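Local coordinates for protein putative enoyl-CoA hydratase/isomerase (Mycobacterium abscessus, PDB 4MI2) that probably isomerises an epoxidised phenylacetyl-CoA in phenylacetate degradation, as a trimeric member of the enoyl-CoA hydratase/isomerase (crotonase) family, at residues K63-G68 and L120-G125; P95-L100 and D149-A154. All blocks are in the same frame, centred on the assembly; numbering follows the deposited sequence.

Contact 1 of 2, residues K63-G68 and L120-G125; sequences KNFCVG and LGLALG
Where the loop after strand 55-60 passes helix 118-124, the backbones stay well apart: the CA atoms of Phe-65 and Ala-123, whose side chains meet, are 8.9 Å from each other. The aromatic side chain bridges that gap. With CG anti to the backbone N (chi1 177°), the ring is carried away from its own loop and reaches the helix with one corner, atom CE2. There Phe-65 CE2 meets Ala-123 CB at 4.2 Å and the CD2 branch of Leu-122 at 4.4 Å. Both methyl groups approach the ring obliquely. The ring also touches Val-109 and Ile-111 of strand 107-111 and Cys-115 of strand 114-116, so loop, sheet and helix share one apolar core. The side chain of Cys-66 stops short of the helix and serves the loop itself: the N-H of Gly-68 donates to Cys-66 SG at 3.5 Å. Asn-64 fixes the other end, its side chain hydrogen-bonded to Ser-29 and to the backbone N of Ala-114. In crotonase-fold relatives, the loop after this strand and the start of this helix supply the backbone amides of the oxyanion hole, and the same is probably true here. The contact is apolar and fairly loose, so it has little directional character, whereas the hydrogen bonds of Asn-64 and the backbone bonds to neighbouring segments hold the course of the loop.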
ATOM      1  N   LYS B  63      -2.888  18.556 -26.968  1.00 22.54           N
ATOM      2  CA  LYS B  63      -2.839  19.070 -25.598  1.00 22.56           C
ATOM      3  C   LYS B  63      -3.220  18.046 -24.522  1.00 21.85           C
ATOM      4  O   LYS B  63      -2.824  18.201 -23.375  1.00 22.03           O
ATOM      5  CB  LYS B  63      -3.743  20.312 -25.457  1.00 22.99           C
ATOM      6  N   ASN B  64      -3.971  17.009 -24.876  1.00 21.28           N
ATOM      7  CA  ASN B  64      -4.489  16.079 -23.870  1.00 20.65           C
ATOM      8  C   ASN B  64      -4.138  14.626 -24.139  1.00 19.89           C
ATOM      9  O   ASN B  64      -4.344  14.126 -25.247  1.00 20.02           O
ATOM     10  CB  ASN B  64      -5.999  16.250 -23.756  1.00 20.89           C
ATOM     11  CG  ASN B  64      -6.390  17.658 -23.308  1.00 21.49           C
ATOM     12  OD1 ASN B  64      -5.845  18.187 -22.335  1.00 21.76           O
ATOM     13  ND2 ASN B  64      -7.325  18.266 -24.018  1.00 21.87           N
ATOM     14  N   PHE B  65      -3.615  13.946 -23.120  1.00 19.12           N
ATOM     15  CA  PHE B  65      -3.189  12.551 -23.260  1.00 18.41           C
ATOM     16  C   PHE B  65      -4.341  11.682 -23.770  1.00 18.08           C
ATOM     17  O   PHE B  65      -4.239  11.057 -24.827  1.00 18.01           O
ATOM     18  CB  PHE B  65      -2.660  12.007 -21.919  1.00 18.04           C
ATOM     19  CG  PHE B  65      -2.268  10.552 -21.962  1.00 17.62           C
ATOM     20  CD1 PHE B  65      -1.053  10.162 -22.503  1.00 17.61           C
ATOM     21  CD2 PHE B  65      -3.118   9.576 -21.472  1.00 17.32           C
ATOM     22  CE1 PHE B  65      -0.700   8.826 -22.558  1.00 17.42           C
ATOM     23  CE2 PHE B  65      -2.769   8.243 -21.515  1.00 17.09           C
ATOM     24  CZ  PHE B  65      -1.560   7.864 -22.064  1.00 17.18           C
ATOM     25  N   CYS B  66      -5.433  11.644 -23.008  1.00 17.78           N
ATOM     26  CA  CYS B  66      -6.578  10.806 -23.356  1.00 17.46           C
ATOM     27  C   CYS B  66      -7.767  11.080 -22.437  1.00 17.49           C
ATOM     28  O   CYS B  66      -7.688  10.858 -21.230  1.00 17.03           O
ATOM     29  CB  CYS B  66      -6.196   9.325 -23.262  1.00 17.08           C
ATOM     30  SG  CYS B  66      -7.504   8.189 -23.771  1.00 16.77           S
ATOM     31  N   VAL B  67      -8.871  11.541 -23.019  1.00 17.87           N
ATOM     32  CA  VAL B  67     -10.076  11.818 -22.248  1.00 18.10           C
ATOM     33  C   VAL B  67     -10.961  10.593 -22.049  1.00 18.10           C
ATOM     34  O   VAL B  67     -12.040  10.712 -21.481  1.00 18.28           O
ATOM     35  CB  VAL B  67     -10.926  12.982 -22.826  1.00 18.45           C
ATOM     36  CG1 VAL B  67     -10.122  14.274 -22.825  1.00 18.71           C
ATOM     37  CG2 VAL B  67     -11.484  12.657 -24.217  1.00 18.60           C
ATOM     38  N   GLY B  68     -10.511   9.418 -22.496  1.00 18.27           N
ATOM     39  CA  GLY B  68     -11.263   8.178 -22.294  1.00 18.25           C
ATOM     40  C   GLY B  68     -12.203   7.863 -23.444  1.00 18.80           C
ATOM     41  O   GLY B  68     -11.981   8.300 -24.575  1.00 19.05           O
ATOM     42  N   LEU B 120      -6.726   7.383 -17.887  1.00 14.82           N
ATOM     43  CA  LEU B 120      -6.034   7.185 -16.625  1.00 14.71           C
ATOM     44  C   LEU B 120      -5.667   5.709 -16.449  1.00 14.58           C
ATOM     45  O   LEU B 120      -4.553   5.392 -16.061  1.00 14.60           O
ATOM     46  CB  LEU B 120      -6.899   7.682 -15.458  1.00 14.62           C
ATOM     47  CG  LEU B 120      -6.264   7.745 -14.071  1.00 14.62           C
ATOM     48  CD1 LEU B 120      -5.041   8.648 -14.071  1.00 14.81           C
ATOM     49  CD2 LEU B 120      -7.289   8.236 -13.045  1.00 14.66           C
ATOM     50  N   GLY B 121      -6.596   4.811 -16.767  1.00 14.60           N
ATOM     51  CA  GLY B 121      -6.351   3.368 -16.651  1.00 14.60           C
ATOM     52  C   GLY B 121      -5.148   2.948 -17.464  1.00 14.79           C
ATOM     53  O   GLY B 121      -4.311   2.164 -17.015  1.00 14.80           O
ATOM     54  N   LEU B 122      -5.065   3.500 -18.664  1.00 15.03           N
ATOM     55  CA  LEU B 122      -4.009   3.187 -19.605  1.00 15.29           C
ATOM     56  C   LEU B 122      -2.687   3.704 -19.066  1.00 15.44           C
ATOM     57  O   LEU B 122      -1.669   2.989 -19.065  1.00 15.50           O
ATOM     58  CB  LEU B 122      -4.355   3.821 -20.957  1.00 15.52           C
ATOM     59  CG  LEU B 122      -3.450   3.612 -22.160  1.00 15.77           C
ATOM     60  CD1 LEU B 122      -3.346   2.149 -22.565  1.00 15.80           C
ATOM     61  CD2 LEU B 122      -4.024   4.436 -23.300  1.00 16.00           C
ATOM     62  N   ALA B 123      -2.701   4.937 -18.566  1.00 15.55           N
ATOM     63  CA  ALA B 123      -1.491   5.528 -18.000  1.00 15.67           C
ATOM     64  C   ALA B 123      -0.973   4.783 -16.773  1.00 15.64           C
ATOM     65  O   ALA B 123       0.248   4.647 -16.597  1.00 15.70           O
ATOM     66  CB  ALA B 123      -1.723   6.993 -17.658  1.00 15.85           C
ATOM     67  N   LEU B 124      -1.882   4.318 -15.919  1.00 15.58           N
ATOM     68  CA  LEU B 124      -1.473   3.627 -14.695  1.00 15.72           C
ATOM     69  C   LEU B 124      -0.985   2.195 -14.937  1.00 15.74           C
ATOM     70  O   LEU B 124      -0.384   1.592 -14.045  1.00 15.97           O
ATOM     71  CB  LEU B 124      -2.585   3.656 -13.623  1.00 15.70           C
ATOM     72  CG  LEU B 124      -3.142   5.040 -13.217  1.00 15.81           C
ATOM     73  CD1 LEU B 124      -3.893   4.978 -11.889  1.00 15.79           C
ATOM     74  CD2 LEU B 124      -2.070   6.114 -13.151  1.00 15.98           C
ATOM     75  N   GLY B 125      -1.221   1.653 -16.127  1.00 15.71           N
ATOM     76  CA  GLY B 125      -0.639   0.358 -16.507  1.00 15.84           C
ATOM     77  C   GLY B 125       0.837   0.420 -16.898  1.00 16.02           C
ATOM     78  O   GLY B 125       1.489  -0.616 -17.020  1.00 16.06           O
TER

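Contact 2 of 2, residues P95-L100 and D149-A154; sequences PVLEAL and DSALSA
The flat group at the centre is the peptide joining Ser-150 to Ala-151, and Leu-97 lies over one of its faces. Leu-97 CG sits above the carbonyl, 3.7 Å from Ser-150 C, and both methyl branches are on the same side of the plane: CD1 comes to 3.5 Å from Ser-150 O, while CD2 turns back to 3.7 Å from Ser-150 CB. Gly-121 CA of helix 118-124 stands off the oxygen end of the peptide, 3.6 Å from Ser-150 O and tilted to the side away from Leu-97. The N-H of this peptide, on Ala-151, donates to Glu-236 of the second subunit. A second flat group, the carboxylate of Asp-149, is gripped at both oxygens. Ser-150 OG donates to Asp-149 OD1 over 3.0 Å, arriving on the anti side and 20° out of the carboxylate plane, and Gln-240 of the second subunit donates to OD2. Ser-150 OG can serve there because it stands anti to its own carbonyl carbon (chi1 -53°), pointing back along the chain.

Asp-149 to Leu-152 form a type I' turn, closed by Leu-152 N to Asp-149 O at 3.3 Å, with Ser-150 and Ala-151 in left-handed backbone conformations. Ala-151 then takes the N-cap position of helix 152-160. This turn is wedged between helix 87-102 of its own chain and the neighbouring subunit, at an interface of the crotonase trimer. Ala-151 CB fills in beside the peptide, 4.2 Å from Leu-97 CD1, and also packs on Leu-229 of the second subunit. Farther along the chain, Ser-153 OG is bonded to Glu-236 and Asn-224 of the second subunit.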
ATOM      1  N   PRO B  95      -8.941  -6.457 -23.497  1.00 17.70           N
ATOM      2  CA  PRO B  95      -7.742  -6.913 -24.231  1.00 17.82           C
ATOM      3  C   PRO B  95      -6.572  -5.907 -24.230  1.00 17.60           C
ATOM      4  O   PRO B  95      -5.408  -6.314 -24.145  1.00 17.46           O
ATOM      5  CB  PRO B  95      -8.255  -7.138 -25.662  1.00 18.17           C
ATOM      6  CG  PRO B  95      -9.724  -7.355 -25.520  1.00 18.33           C
ATOM      7  CD  PRO B  95     -10.170  -6.584 -24.299  1.00 17.93           C
ATOM      8  N   VAL B  96      -6.885  -4.618 -24.322  1.00 17.36           N
ATOM      9  CA  VAL B  96      -5.864  -3.562 -24.264  1.00 17.30           C
ATOM     10  C   VAL B  96      -5.061  -3.619 -22.956  1.00 17.17           C
ATOM     11  O   VAL B  96      -3.825  -3.587 -22.975  1.00 17.10           O
ATOM     12  CB  VAL B  96      -6.495  -2.158 -24.466  1.00 17.10           C
ATOM     13  CG1 VAL B  96      -5.578  -1.040 -23.984  1.00 16.96           C
ATOM     14  CG2 VAL B  96      -6.827  -1.951 -25.932  1.00 17.33           C
ATOM     15  N   LEU B  97      -5.763  -3.707 -21.831  1.00 17.21           N
ATOM     16  CA  LEU B  97      -5.105  -3.730 -20.530  1.00 17.27           C
ATOM     17  C   LEU B  97      -4.279  -4.997 -20.329  1.00 17.83           C
ATOM     18  O   LEU B  97      -3.173  -4.931 -19.792  1.00 17.66           O
ATOM     19  CB  LEU B  97      -6.108  -3.546 -19.395  1.00 17.12           C
ATOM     20  CG  LEU B  97      -6.429  -2.100 -18.971  1.00 16.90           C
ATOM     21  CD1 LEU B  97      -5.172  -1.406 -18.459  1.00 16.88           C
ATOM     22  CD2 LEU B  97      -7.072  -1.295 -20.096  1.00 16.88           C
ATOM     23  N   GLU B  98      -4.793  -6.135 -20.792  1.00 18.51           N
ATOM     24  CA  GLU B  98      -4.041  -7.383 -20.736  1.00 19.32           C
ATOM     25  C   GLU B  98      -2.808  -7.313 -21.628  1.00 18.92           C
ATOM     26  O   GLU B  98      -1.738  -7.769 -21.234  1.00 18.77           O
ATOM     27  CB  GLU B  98      -4.919  -8.592 -21.113  1.00 20.74           C
ATOM     28  CG  GLU B  98      -6.160  -8.692 -20.247  1.00 21.79           C
ATOM     29  CD  GLU B  98      -6.660 -10.100 -20.021  1.00 23.81           C
ATOM     30  OE1 GLU B  98      -7.664 -10.478 -20.664  1.00 25.32           O
ATOM     31  OE2 GLU B  98      -6.078 -10.826 -19.174  1.00 25.94           O
ATOM     32  N   ALA B  99      -2.957  -6.727 -22.817  1.00 18.47           N
ATOM     33  CA  ALA B  99      -1.846  -6.606 -23.753  1.00 18.35           C
ATOM     34  C   ALA B  99      -0.758  -5.701 -23.180  1.00 17.96           C
ATOM     35  O   ALA B  99       0.428  -5.987 -23.311  1.00 18.07           O
ATOM     36  CB  ALA B  99      -2.331  -6.084 -25.095  1.00 18.42           C
ATOM     37  N   LEU B 100      -1.168  -4.609 -22.543  1.00 17.47           N
ATOM     38  CA  LEU B 100      -0.232  -3.734 -21.850  1.00 17.18           C
ATOM     39  C   LEU B 100       0.462  -4.514 -20.724  1.00 17.13           C
ATOM     40  O   LEU B 100       1.689  -4.530 -20.628  1.00 17.22           O
ATOM     41  CB  LEU B 100      -0.961  -2.498 -21.323  1.00 16.91           C
ATOM     42  CG  LEU B 100      -0.190  -1.443 -20.525  1.00 16.82           C
ATOM     43  CD1 LEU B 100       1.087  -0.985 -21.214  1.00 16.93           C
ATOM     44  CD2 LEU B 100      -1.093  -0.246 -20.249  1.00 16.59           C
ATOM     45  N   ASP B 149     -13.535   0.931 -15.069  1.00 14.36           N
ATOM     46  CA  ASP B 149     -12.990  -0.049 -15.983  1.00 14.50           C
ATOM     47  C   ASP B 149     -11.505   0.239 -16.263  1.00 14.33           C
ATOM     48  O   ASP B 149     -10.898   1.077 -15.602  1.00 14.17           O
ATOM     49  CB  ASP B 149     -13.834  -0.167 -17.261  1.00 14.85           C
ATOM     50  CG  ASP B 149     -13.992   1.147 -18.013  1.00 15.04           C
ATOM     51  OD1 ASP B 149     -12.963   1.766 -18.376  1.00 15.19           O
ATOM     52  OD2 ASP B 149     -15.166   1.531 -18.280  1.00 15.26           O
ATOM     53  N   SER B 150     -10.916  -0.509 -17.191  1.00 14.29           N
ATOM     54  CA  SER B 150      -9.506  -0.357 -17.541  1.00 14.16           C
ATOM     55  C   SER B 150      -8.567  -0.613 -16.359  1.00 13.98           C
ATOM     56  O   SER B 150      -7.491  -0.016 -16.280  1.00 14.00           O
ATOM     57  CB  SER B 150      -9.256   1.031 -18.148  1.00 14.15           C
ATOM     58  OG  SER B 150     -10.139   1.261 -19.219  1.00 14.17           O
ATOM     59  N   ALA B 151      -8.989  -1.510 -15.462  1.00 13.86           N
ATOM     60  CA  ALA B 151      -8.214  -1.963 -14.300  1.00 13.78           C
ATOM     61  C   ALA B 151      -8.032  -0.913 -13.197  1.00 13.70           C
ATOM     62  O   ALA B 151      -7.302  -1.138 -12.213  1.00 13.65           O
ATOM     63  CB  ALA B 151      -6.864  -2.508 -14.732  1.00 13.84           C
ATOM     64  N   LEU B 152      -8.739   0.203 -13.334  1.00 13.60           N
ATOM     65  CA  LEU B 152      -8.560   1.355 -12.456  1.00 13.66           C
ATOM     66  C   LEU B 152      -9.005   1.089 -11.021  1.00 13.59           C
ATOM     67  O   LEU B 152      -8.467   1.694 -10.093  1.00 13.64           O
ATOM     68  CB  LEU B 152      -9.303   2.551 -13.044  1.00 13.82           C
ATOM     69  CG  LEU B 152      -8.719   3.952 -12.955  1.00 14.05           C
ATOM     70  CD1 LEU B 152      -7.224   4.025 -13.243  1.00 14.09           C
ATOM     71  CD2 LEU B 152      -9.493   4.832 -13.922  1.00 14.19           C
ATOM     72  N   SER B 153      -9.944   0.156 -10.830  1.00 13.51           N
ATOM     73  CA  SER B 153     -10.368  -0.257  -9.485  1.00 13.54           C
ATOM     74  C   SER B 153      -9.282  -1.014  -8.726  1.00 13.63           C
ATOM     75  O   SER B 153      -9.408  -1.238  -7.515  1.00 13.80           O
ATOM     76  CB  SER B 153     -11.662  -1.095  -9.521  1.00 13.56           C
ATOM     77  OG  SER B 153     -11.474  -2.364 -10.130  1.00 13.60           O
ATOM     78  N   ALA B 154      -8.237  -1.423  -9.444  1.00 13.58           N
ATOM     79  CA  ALA B 154      -7.055  -2.023  -8.847  1.00 13.69           C
ATOM     80  C   ALA B 154      -5.852  -1.067  -8.899  1.00 13.73           C
ATOM     81  O   ALA B 154      -5.211  -0.803  -7.882  1.00 13.80           O
ATOM     82  CB  ALA B 154      -6.723  -3.323  -9.563  1.00 13.72           C
TER

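In the fold
From the N terminus the four segments come in the order 63-68, 95-100, 120-125 and 149-154, so the two loops cross. Contact 1 closes a loop that takes in helices 71-80 and 87-102 and strands 107-111 and 114-116. Contact 2 starts inside it, on helix 87-102; its loop also contains strands 107-111 and 114-116, and runs on through helix 118-124 and strands 128-132 and 136-138. Helix 118-124, which carries one side of contact 1, packs against both segments of contact 2: Leu-122 O meets Leu-100 CD2 at 3.5 Å, and Leu-124 CD1 meets Leu-152 CD1 at 3.7 Å. Together they tie the loop that follows strand 55-60 to the start of helix 152-160.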